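Local coordinates for alpha-1,4-endofucoidanase (PDB 6DLH), which hydrolyses internal alpha-1,4 linkages of fucoidan as a retaining glycoside hydrolase of family GH107, its catalytic domain followed by calcium-binding Ig-like domains, at residues G36-W41 / F287-F292; Y325-R328 / W334-N337; L384-T387 / P393-T396; K345-S350 / Q398-N403; E497-A500 / G505-N508. All coordinates share one frame; numbering follows the deposited sequence.

Contact 1: residues G36-W41 / F287-F292; sequences GLRAEW and FDDYTF
R38 and D289 meet at about a right angle: the carboxylate oxygen OD1 lies over one face of the guanidinium, and the two flat groups are turned 79° apart. This is a salt bridge made from above the arginine plane, with R38 NE 3.0 Å from D289 OD1. The arginine gets there because its CG sits between backbone N and carbonyl carbon (chi1 62°) and the chain then runs extended to NE, which lays CG 3.3 Å from the same D289 OD1. The same OD1 uses its anti lone pair to accept a nearly straight bond from G36 N at 2.9 Å (172°). G36 also brings its CA close to D289 O, at 3.4 Å. Its backbone angles would jam a CB against the preceding carbonyl, so glycine fits here, while the small A39 packs its CB 3.9 Å from D289 O. In the guanidinium plane, a water accepts from R38 NH1 and donates to D289 OD2 at 2.7 Å and to F287 O. OD2 also receives I267 N from strand 266-269, and R38 NH1 also forms a salt bridge with D32. A methionine in place of R38 would probably leave D289 OD1 without its charged mate and the water without one of its donors. The contact thus ties the 3-10 turn leading to the first strand of the parallel sheet to the loop after strand 266-269. With main-chain N-H groups, a water and an arginine round it, the buried carboxylate is likely to stay ionised.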
# COMPACT_ATOMS: atom_id res chain seq x y z
N GLY A 36 22.68 -12.97 -8.30
CA GLY A 36 23.36 -11.72 -8.03
C GLY A 36 23.44 -10.83 -9.26
O GLY A 36 23.13 -9.65 -9.18
N LEU A 37 23.85 -11.42 -10.40
CA LEU A 37 23.97 -10.69 -11.65
C LEU A 37 22.65 -9.99 -11.98
O LEU A 37 22.64 -8.90 -12.55
CB LEU A 37 24.36 -11.65 -12.78
CG LEU A 37 25.86 -11.77 -13.06
CD1 LEU A 37 26.13 -12.91 -14.05
CD2 LEU A 37 26.44 -10.47 -13.61
N ARG A 38 21.53 -10.63 -11.61
CA ARG A 38 20.23 -10.09 -11.96
C ARG A 38 19.85 -8.92 -11.04
O ARG A 38 18.78 -8.34 -11.21
CB ARG A 38 19.18 -11.20 -12.04
CG ARG A 38 18.92 -11.95 -10.74
CD ARG A 38 17.80 -12.94 -11.01
NE ARG A 38 17.83 -14.03 -10.05
CZ ARG A 38 18.47 -15.18 -10.23
NH1 ARG A 38 18.60 -16.02 -9.21
NH2 ARG A 38 18.97 -15.49 -11.41
N ALA A 39 20.74 -8.57 -10.10
CA ALA A 39 20.58 -7.42 -9.23
C ALA A 39 21.67 -6.39 -9.51
O ALA A 39 21.99 -5.56 -8.66
CB ALA A 39 20.58 -7.86 -7.78
N GLU A 40 22.24 -6.43 -10.72
CA GLU A 40 23.36 -5.56 -11.04
C GLU A 40 22.91 -4.10 -11.02
O GLU A 40 23.71 -3.19 -10.79
CB GLU A 40 24.00 -5.98 -12.37
CG GLU A 40 24.88 -4.92 -13.01
CD GLU A 40 26.13 -4.52 -12.25
OE1 GLU A 40 26.61 -5.32 -11.41
OE2 GLU A 40 26.63 -3.39 -12.49
N TRP A 41 21.61 -3.87 -11.27
CA TRP A 41 21.05 -2.53 -11.32
C TRP A 41 21.01 -1.94 -9.91
O TRP A 41 20.91 -0.73 -9.75
CB TRP A 41 19.65 -2.56 -11.94
CG TRP A 41 18.69 -3.42 -11.18
CD1 TRP A 41 18.39 -4.73 -11.43
CD2 TRP A 41 17.90 -3.04 -10.03
NE1 TRP A 41 17.47 -5.19 -10.54
CE2 TRP A 41 17.15 -4.18 -9.66
CE3 TRP A 41 17.75 -1.87 -9.28
CZ2 TRP A 41 16.27 -4.17 -8.58
CZ3 TRP A 41 16.88 -1.86 -8.21
CH2 TRP A 41 16.15 -3.00 -7.87
N PHE A 287 19.95 -18.54 -2.77
CA PHE A 287 18.79 -17.92 -3.38
C PHE A 287 18.77 -16.40 -3.16
O PHE A 287 17.83 -15.74 -3.58
CB PHE A 287 17.51 -18.66 -2.98
CG PHE A 287 17.54 -20.13 -3.33
CD1 PHE A 287 17.40 -20.55 -4.64
CD2 PHE A 287 17.76 -21.09 -2.35
CE1 PHE A 287 17.47 -21.90 -4.97
CE2 PHE A 287 17.83 -22.43 -2.67
CZ PHE A 287 17.68 -22.84 -3.98
N ASP A 288 19.83 -15.87 -2.53
CA ASP A 288 19.99 -14.44 -2.33
C ASP A 288 20.69 -13.82 -3.54
O ASP A 288 21.80 -14.22 -3.90
CB ASP A 288 20.81 -14.15 -1.07
CG ASP A 288 20.02 -14.28 0.22
OD1 ASP A 288 19.13 -13.42 0.45
OD2 ASP A 288 20.30 -15.22 0.99
N ASP A 289 20.04 -12.83 -4.16
CA ASP A 289 20.66 -12.04 -5.21
C ASP A 289 21.29 -10.80 -4.59
O ASP A 289 22.22 -10.23 -5.14
CB ASP A 289 19.65 -11.64 -6.30
CG ASP A 289 19.10 -12.83 -7.08
OD1 ASP A 289 19.84 -13.38 -7.91
OD2 ASP A 289 17.94 -13.19 -6.84
N TYR A 290 20.74 -10.37 -3.44
CA TYR A 290 21.29 -9.25 -2.69
C TYR A 290 21.10 -9.49 -1.19
O TYR A 290 20.30 -10.33 -0.79
CB TYR A 290 20.70 -7.92 -3.15
CG TYR A 290 19.23 -7.68 -2.86
CD1 TYR A 290 18.24 -8.40 -3.52
CD2 TYR A 290 18.83 -6.70 -1.97
CE1 TYR A 290 16.89 -8.18 -3.28
CE2 TYR A 290 17.49 -6.45 -1.72
CZ TYR A 290 16.52 -7.19 -2.38
OH TYR A 290 15.20 -6.94 -2.13
N THR A 291 21.85 -8.72 -0.39
CA THR A 291 21.75 -8.82 1.06
C THR A 291 20.55 -8.00 1.52
O THR A 291 20.40 -6.85 1.14
CB THR A 291 23.03 -8.35 1.75
OG1 THR A 291 23.26 -6.98 1.43
CG2 THR A 291 24.23 -9.18 1.35
N PHE A 292 19.70 -8.64 2.34
CA PHE A 292 18.58 -7.96 2.98
C PHE A 292 19.10 -6.71 3.69
O PHE A 292 18.53 -5.62 3.54
CB PHE A 292 17.87 -8.91 3.94
CG PHE A 292 16.54 -8.43 4.44
CD1 PHE A 292 16.45 -7.58 5.54
CD2 PHE A 292 15.36 -8.84 3.83
CE1 PHE A 292 15.22 -7.15 6.00
CE2 PHE A 292 14.13 -8.40 4.30
CZ PHE A 292 14.06 -7.55 5.38
O HOH W 1 17.69 -15.83 -6.19

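Contact 2: residues Y325-R328 / W334-N337; sequences YAFR and WNDN. With CA (calcium ion), chain E.
Y325 meets the second segment with its ring: N337 O lies near the ring plane at its edge, 4.0 Å from CD1, while D336 O sits 3.6 Å from the same CD1. A326 lays its small CB over one face of the neighbouring F327 ring, offset from the centre. F327 turns to the metal with its backbone, its O binding the calcium ion at 2.4 Å. Its N donates to a water that in turn donates to N335 O, so one water links the two arms. This is a calcium-binding loop between helix 307-321 and strand 341-342: N335 OD1 binds the ion at 2.3 Å and D336 OD1 at 2.2 Å, a second water joins them, and D330 and R332 complete the site. An amide and a carboxylate suit the hard cation, and N335 CG, lying between backbone N and carbonyl carbon (chi1 65°), brings OD1 inward. R328 folds back by bends at chi2 and chi3, so that its NH1 stands 3.4 Å above the Y325 ring plane over the centre. From there NH1 gives D336 O an almost straight bond of 2.8 Å, 173° at the hydrogen, with the carbonyl oxygen in the guanidinium plane.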
# COMPACT_ATOMS: atom_id res chain seq x y z
N TYR A 325 29.80 -5.41 -3.87
CA TYR A 325 29.71 -6.86 -3.82
C TYR A 325 29.89 -7.33 -2.38
O TYR A 325 30.83 -6.94 -1.70
CB TYR A 325 30.72 -7.50 -4.78
CG TYR A 325 30.45 -7.19 -6.23
CD1 TYR A 325 29.40 -7.80 -6.91
CD2 TYR A 325 31.21 -6.25 -6.92
CE1 TYR A 325 29.12 -7.49 -8.23
CE2 TYR A 325 30.94 -5.94 -8.25
CZ TYR A 325 29.89 -6.56 -8.90
OH TYR A 325 29.61 -6.25 -10.20
N ALA A 326 28.97 -8.19 -1.93
CA ALA A 326 28.88 -8.50 -0.51
C ALA A 326 29.87 -9.59 -0.09
O ALA A 326 30.36 -9.56 1.04
CB ALA A 326 27.47 -8.90 -0.15
N PHE A 327 30.15 -10.56 -0.97
CA PHE A 327 30.76 -11.79 -0.49
C PHE A 327 31.99 -12.18 -1.30
O PHE A 327 32.21 -13.37 -1.54
CB PHE A 327 29.72 -12.90 -0.39
CG PHE A 327 28.55 -12.55 0.49
CD1 PHE A 327 28.73 -12.34 1.85
CD2 PHE A 327 27.28 -12.41 -0.04
CE1 PHE A 327 27.66 -12.00 2.67
CE2 PHE A 327 26.21 -12.07 0.78
CZ PHE A 327 26.40 -11.87 2.13
N ARG A 328 32.82 -11.20 -1.68
CA ARG A 328 34.04 -11.52 -2.42
C ARG A 328 35.18 -11.80 -1.44
O ARG A 328 36.35 -11.71 -1.82
CB ARG A 328 34.36 -10.44 -3.45
CG ARG A 328 34.10 -10.87 -4.89
CD ARG A 328 33.09 -10.09 -5.71
NE ARG A 328 33.75 -9.30 -6.73
CZ ARG A 328 33.29 -9.05 -7.96
NH1 ARG A 328 32.13 -9.55 -8.36
NH2 ARG A 328 33.99 -8.29 -8.78
N TRP A 334 30.42 -19.05 -5.87
CA TRP A 334 29.11 -18.95 -6.49
C TRP A 334 28.36 -17.70 -6.03
O TRP A 334 27.35 -17.34 -6.64
CB TRP A 334 28.31 -20.23 -6.23
CG TRP A 334 28.26 -20.64 -4.79
CD1 TRP A 334 29.09 -21.53 -4.17
CD2 TRP A 334 27.34 -20.18 -3.79
NE1 TRP A 334 28.73 -21.66 -2.85
CE2 TRP A 334 27.67 -20.84 -2.59
CE3 TRP A 334 26.27 -19.27 -3.79
CZ2 TRP A 334 26.96 -20.63 -1.40
CZ3 TRP A 334 25.57 -19.06 -2.62
CH2 TRP A 334 25.92 -19.73 -1.44
N ASN A 335 28.85 -17.05 -4.96
CA ASN A 335 28.14 -15.94 -4.34
C ASN A 335 28.82 -14.61 -4.67
O ASN A 335 28.58 -13.61 -4.00
CB ASN A 335 27.97 -16.14 -2.83
CG ASN A 335 29.26 -16.15 -2.04
OD1 ASN A 335 30.32 -15.76 -2.52
ND2 ASN A 335 29.18 -16.59 -0.79
N ASP A 336 29.65 -14.61 -5.72
CA ASP A 336 30.57 -13.51 -5.97
C ASP A 336 29.88 -12.33 -6.66
O ASP A 336 30.49 -11.27 -6.79
CB ASP A 336 31.80 -13.97 -6.75
CG ASP A 336 32.91 -14.53 -5.88
OD1 ASP A 336 32.67 -14.76 -4.66
OD2 ASP A 336 34.01 -14.72 -6.41
N ASN A 337 28.63 -12.52 -7.10
CA ASN A 337 27.92 -11.44 -7.77
C ASN A 337 26.78 -10.92 -6.91
O ASN A 337 26.10 -9.98 -7.31
CB ASN A 337 27.42 -11.82 -9.17
CG ASN A 337 28.55 -12.14 -10.13
OD1 ASN A 337 28.56 -13.21 -10.73
ND2 ASN A 337 29.50 -11.23 -10.26
CA CA E . 32.58 -15.49 -2.58
O HOH W 2 29.27 -10.95 -3.53
O HOH W 3 34.97 -15.02 -2.55

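Contact 3: residues L384-T387 / P393-T396; sequences LVRT and PVLT
L384-T387 and P393-T396 form a short antiparallel pairing with a classic beta bulge, in the segment that leads from strand 377-379 of the parallel sheet towards helix 399-415. V385 and R386 both face V394. R386 and V394 are a hydrogen-bonded pair: R386 N donates to V394 O at 3.2 Å (168°), and V394 N returns a bond to R386 O, approaching in the carbonyl plane on a lone pair. The extra residue of the bulge lets V385 N reach past to T396 O, 3.0 Å away and nearly in line with that carbonyl. The chain turns here: L395 is the centre of an inverse gamma turn, in which T396 N makes a weak bond to V394 O, consistent with T396 O being presented to V385 N. L384 CA adds a close approach of 3.1 Å to the same T396 O.

The side chains close over this framework. V394 CG1 stands anti to the backbone N, a torsion (chi1 -177°) that turns it to V385 CB at 3.8 Å, two beta-branched residues packed together at the bulge. V394 CG2 touches R386 NH1 at 3.6 Å. L384 sends CD1 to L395 CD2 at 4.2 Å, and W50 packs on L384 and bonds L395 O. P393, with no N-H to place, sets its CB 3.6 Å from R386 O. Main-chain bonds thus satisfy the polar groups of the bulge, carbons of L384, V385, V394 and L395 lie against its carbonyls, and the guanidinium finds its own acceptor, NH1 bonding A392 O.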
# COMPACT_ATOMS: atom_id res chain seq x y z
N LEU A 384 6.60 8.28 6.38
CA LEU A 384 5.42 9.02 6.00
C LEU A 384 4.84 9.67 7.25
O LEU A 384 5.18 9.28 8.37
CB LEU A 384 4.41 8.05 5.37
CG LEU A 384 4.94 7.23 4.20
CD1 LEU A 384 3.91 6.21 3.74
CD2 LEU A 384 5.38 8.13 3.04
N VAL A 385 3.96 10.66 7.07
CA VAL A 385 3.45 11.45 8.18
C VAL A 385 2.56 10.61 9.11
O VAL A 385 2.70 10.69 10.33
CB VAL A 385 2.75 12.73 7.68
CG1 VAL A 385 1.86 13.37 8.74
CG2 VAL A 385 3.76 13.73 7.13
N ARG A 386 1.62 9.84 8.55
CA ARG A 386 0.71 9.02 9.34
C ARG A 386 0.29 7.80 8.53
O ARG A 386 -0.41 7.90 7.53
CB ARG A 386 -0.49 9.86 9.80
CG ARG A 386 -1.28 9.27 10.96
CD ARG A 386 -2.57 10.00 11.27
NE ARG A 386 -2.38 11.40 11.60
CZ ARG A 386 -2.83 12.43 10.89
NH1 ARG A 386 -3.73 12.24 9.94
NH2 ARG A 386 -2.36 13.64 11.12
N THR A 387 0.72 6.62 8.99
CA THR A 387 0.64 5.43 8.17
C THR A 387 -0.62 4.61 8.46
O THR A 387 -1.02 3.80 7.64
CB THR A 387 1.91 4.58 8.31
OG1 THR A 387 2.07 4.32 9.71
CG2 THR A 387 3.13 5.26 7.74
N PRO A 393 -5.01 8.66 7.32
CA PRO A 393 -3.62 8.50 6.90
C PRO A 393 -3.14 9.70 6.08
O PRO A 393 -3.92 10.31 5.35
CB PRO A 393 -3.64 7.22 6.05
CG PRO A 393 -5.07 7.10 5.56
CD PRO A 393 -5.93 7.73 6.64
N VAL A 394 -1.86 10.03 6.23
CA VAL A 394 -1.19 10.98 5.36
C VAL A 394 0.02 10.26 4.77
O VAL A 394 1.04 10.10 5.43
CB VAL A 394 -0.81 12.26 6.13
CG1 VAL A 394 -0.16 13.31 5.24
CG2 VAL A 394 -2.00 12.85 6.88
N LEU A 395 -0.14 9.77 3.54
CA LEU A 395 0.80 8.82 2.98
C LEU A 395 1.81 9.55 2.09
O LEU A 395 2.10 9.12 0.98
CB LEU A 395 0.03 7.73 2.23
CG LEU A 395 -0.96 6.92 3.08
CD1 LEU A 395 -1.68 5.91 2.22
CD2 LEU A 395 -0.25 6.21 4.23
N THR A 396 2.32 10.67 2.61
CA THR A 396 3.41 11.41 1.98
C THR A 396 4.52 11.57 3.01
O THR A 396 4.29 11.31 4.19
CB THR A 396 2.90 12.75 1.42
OG1 THR A 396 2.28 13.46 2.49
CG2 THR A 396 1.93 12.58 0.26

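Contact 4: residues K345-S350 / Q398-N403; sequences KQSTTS and QPYALN
Q346 and A401 come closest in the backbone, their CA atoms 7.4 Å apart, where an irregular loop after strand 341-342 runs past the first turn of helix 399-415, whose N-cap position is Q398. Side chains bridge that gap, and no hydrogen bond passes directly between the two segments. Q346 holds CG anti to its main-chain N, and this torsion (chi1 -177°) with the extended chain beyond it carries the amide to A401, with NE2 3.4 Å from A401 CA. A small alanine suits the place, since the flat amide packs directly on the helix. The amide's NE2 is bonded to Q404 one turn along, which fixes its rotation.

Y400 approaches the loop by its hydroxyl. S347 CB lies near the ring plane at the edge, 3.1 Å from Y400 OH, a tight approach, and Q346 CG stands at the same rim, 4.3 Å from Y400 CE1. The hydroxyl bonds to G354 O, so the tyrosine spans from the helix to the loop beyond. S347 is shaped for its own turn: OG accepts from T349 N at 2.9 Å with an angle of 167° at the hydrogen, the ST turn that curls the loop, and A353 O is a further hydrogen-bond partner of OG. Serine supplies a hydroxyl short enough for this and a CB without a further branch, which leaves room for Y400 OH. Q346 OE1, buried here with no polar partner in the model, rests 3.6 Å from A401 CB.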
# COMPACT_ATOMS: atom_id res chain seq x y z
N LYS A 345 16.96 2.84 8.59
CA LYS A 345 15.82 3.70 8.89
C LYS A 345 16.28 5.15 8.92
O LYS A 345 17.33 5.45 9.48
CB LYS A 345 15.28 3.48 10.31
CG LYS A 345 15.27 2.07 10.85
CD LYS A 345 14.88 2.04 12.31
CE LYS A 345 15.46 0.83 13.03
NZ LYS A 345 14.77 0.59 14.31
N GLN A 346 15.44 6.04 8.38
CA GLN A 346 15.77 7.46 8.31
C GLN A 346 15.36 8.18 9.60
O GLN A 346 16.04 9.11 10.01
CB GLN A 346 15.11 8.08 7.08
CG GLN A 346 15.44 9.55 6.87
CD GLN A 346 14.95 10.03 5.52
OE1 GLN A 346 14.15 9.37 4.86
NE2 GLN A 346 15.45 11.19 5.11
N SER A 347 14.25 7.74 10.21
CA SER A 347 13.76 8.32 11.46
C SER A 347 14.41 7.61 12.64
O SER A 347 15.02 6.56 12.47
CB SER A 347 12.27 8.21 11.57
OG SER A 347 11.91 6.98 12.21
N THR A 348 14.21 8.17 13.84
CA THR A 348 14.72 7.61 15.08
C THR A 348 13.85 6.45 15.57
O THR A 348 14.22 5.78 16.54
CB THR A 348 14.81 8.67 16.19
OG1 THR A 348 13.50 9.20 16.40
CG2 THR A 348 15.77 9.80 15.89
N THR A 349 12.70 6.19 14.94
CA THR A 349 11.71 5.35 15.60
C THR A 349 11.37 4.09 14.81
O THR A 349 11.30 3.01 15.39
CB THR A 349 10.50 6.16 16.09
OG1 THR A 349 9.98 6.88 14.98
CG2 THR A 349 10.86 7.13 17.21
N SER A 350 11.13 4.21 13.50
CA SER A 350 10.72 3.04 12.73
C SER A 350 11.15 3.18 11.27
O SER A 350 11.74 4.19 10.90
CB SER A 350 9.25 2.78 12.85
OG SER A 350 8.51 3.83 12.26
N GLN A 398 7.27 12.82 5.65
CA GLN A 398 7.67 13.85 6.61
C GLN A 398 8.50 14.90 5.88
O GLN A 398 9.41 14.57 5.11
CB GLN A 398 8.50 13.23 7.73
CG GLN A 398 7.68 12.45 8.74
CD GLN A 398 6.89 13.35 9.67
OE1 GLN A 398 6.94 14.57 9.58
NE2 GLN A 398 6.17 12.73 10.60
N PRO A 399 8.21 16.20 6.09
CA PRO A 399 8.97 17.27 5.45
C PRO A 399 10.48 17.09 5.58
O PRO A 399 11.20 17.36 4.62
CB PRO A 399 8.48 18.52 6.19
CG PRO A 399 7.04 18.18 6.54
CD PRO A 399 7.12 16.72 6.94
N TYR A 400 10.97 16.60 6.73
CA TYR A 400 12.41 16.46 6.91
C TYR A 400 12.99 15.39 5.98
O TYR A 400 14.12 15.52 5.51
CB TYR A 400 12.82 16.23 8.37
CG TYR A 400 12.57 14.84 8.90
CD1 TYR A 400 13.41 13.78 8.57
CD2 TYR A 400 11.48 14.59 9.71
CE1 TYR A 400 13.16 12.50 9.04
CE2 TYR A 400 11.23 13.32 10.20
CZ TYR A 400 12.08 12.27 9.87
OH TYR A 400 11.82 11.04 10.37
N ALA A 401 12.22 14.33 5.74
CA ALA A 401 12.71 13.23 4.92
C ALA A 401 12.88 13.71 3.48
O ALA A 401 13.90 13.41 2.86
CB ALA A 401 11.79 12.04 5.01
N LEU A 402 11.91 14.50 2.98
CA LEU A 402 12.00 15.14 1.68
C LEU A 402 13.24 16.03 1.63
O LEU A 402 14.03 15.95 0.69
CB LEU A 402 10.71 15.92 1.38
CG LEU A 402 10.66 16.64 0.02
CD1 LEU A 402 10.76 15.65 -1.13
CD2 LEU A 402 9.40 17.46 -0.13
N ASN A 403 13.41 16.86 2.68
CA ASN A 403 14.57 17.73 2.81
C ASN A 403 15.86 16.94 2.59
O ASN A 403 16.66 17.28 1.72
CB ASN A 403 14.55 18.44 4.17
CG ASN A 403 15.83 19.20 4.47
OD1 ASN A 403 16.09 20.23 3.85
ND2 ASN A 403 16.60 18.73 5.43

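Contact 5: residues E497-A500 / G505-N508; sequences ELMA and GVTN
A beta hairpin of the first putative Ig-like domain joins E497-A500 to G505-N508, parts of the neighbouring strands 494-502 and 505-513 of an antiparallel sheet, close to the calcium ligand D502 at the end of the first strand. Their axes run 4.7 Å apart at 149°. A500 and T507 form a hydrogen-bonded pair: A500 N donates to T507 O, and T507 N donates to A500 O in its carbonyl plane, while T507 OG1 is held by P421 O. The small A500 lets W423 pack against it on this face. M499 and N508 make the next, non-hydrogen-bonded pair, backed by a contact of 3.3 Å from N508 CA to L498 O.

The side chains of M499 and N508 lie side by side, pointing the same way, with M499 CG 3.4 Å from N508 OD1. The other end of that amide serves E497, whose chain, bent at chi2 (-75°), crosses N508 at about a right angle: N508 ND2 donates to E497 OE2 at 3.3 Å, 150° at the hydrogen, using the carboxylate's anti lone pair, with the acceptor near the amide plane. Cut back to an alanine, E497 would offer no acceptor, and the N508 amide is likely to be left without this mate and freer to turn. V506, an exposed residue, sets CG2 3.2 Å from A500 O. The same CG2 lies 3.4 Å from M499 CB, tighter than ordinary van der Waals contact.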
# COMPACT_ATOMS: atom_id res chain seq x y z
N GLU A 497 17.02 4.50 -29.18
CA GLU A 497 17.87 5.18 -28.22
C GLU A 497 17.62 6.68 -28.33
O GLU A 497 17.56 7.21 -29.44
CB GLU A 497 19.34 4.90 -28.55
CG GLU A 497 19.70 3.42 -28.56
CD GLU A 497 19.83 2.79 -27.18
OE1 GLU A 497 18.94 1.99 -26.82
OE2 GLU A 497 20.81 3.09 -26.48
N LEU A 498 17.46 7.34 -27.18
CA LEU A 498 17.60 8.79 -27.12
C LEU A 498 19.01 9.13 -26.66
O LEU A 498 19.58 8.42 -25.83
CB LEU A 498 16.54 9.37 -26.19
CG LEU A 498 15.11 9.37 -26.73
CD1 LEU A 498 14.17 10.08 -25.77
CD2 LEU A 498 15.04 9.99 -28.12
N MET A 499 19.58 10.21 -27.20
CA MET A 499 20.96 10.55 -26.92
C MET A 499 21.08 11.99 -26.45
O MET A 499 20.86 12.94 -27.20
CB MET A 499 21.82 10.33 -28.16
CG MET A 499 21.81 8.90 -28.66
SD MET A 499 22.66 8.80 -30.25
CE MET A 499 21.66 9.90 -31.25
N ALA A 500 21.44 12.15 -25.17
CA ALA A 500 21.59 13.47 -24.59
C ALA A 500 23.06 13.87 -24.66
O ALA A 500 23.93 13.04 -24.41
CB ALA A 500 21.07 13.48 -23.18
N GLY A 505 30.23 14.82 -24.09
CA GLY A 505 29.86 13.64 -24.86
C GLY A 505 28.37 13.31 -24.75
O GLY A 505 27.57 14.16 -24.38
N VAL A 506 28.02 12.06 -25.10
CA VAL A 506 26.64 11.61 -25.19
C VAL A 506 26.40 10.47 -24.21
O VAL A 506 27.30 9.69 -23.93
CB VAL A 506 26.30 11.17 -26.63
CG1 VAL A 506 26.62 9.70 -26.88
CG2 VAL A 506 24.85 11.46 -26.98
N THR A 507 25.16 10.39 -23.71
CA THR A 507 24.68 9.25 -22.94
C THR A 507 23.34 8.81 -23.52
O THR A 507 22.47 9.64 -23.77
CB THR A 507 24.51 9.59 -21.46
OG1 THR A 507 25.74 10.09 -20.94
CG2 THR A 507 24.05 8.42 -20.62
N ASN A 508 23.19 7.49 -23.70
CA ASN A 508 22.04 6.88 -24.35
C ASN A 508 21.05 6.38 -23.30
O ASN A 508 21.45 5.94 -22.23
CB ASN A 508 22.43 5.68 -25.22
CG ASN A 508 23.22 6.04 -26.47
OD1 ASN A 508 23.83 7.10 -26.56
ND2 ASN A 508 23.22 5.13 -27.44

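How the contacts relate
Contacts 1 and 2 are neighbours, their centres 9 Å apart, and they pack directly: the E40 OE1 and Y325 OH atoms lie 3.4 Å apart, and T291 CG2 touches F327 CZ at 3.5 Å. Through this packing, the region round G36, which lies about 11 Å from the calcium ion of contact 2, adjoins the calcium loop that contact 2 builds. Contacts 3 and 4, with centres 12 Å apart, also touch, at V385 and Q398, and contact 3 is nested inside the loop that contact 4 closes. Contact 5 stands apart in a putative Ig-like domain, its centre 28 Å from that of contact 1, beside its own calcium site.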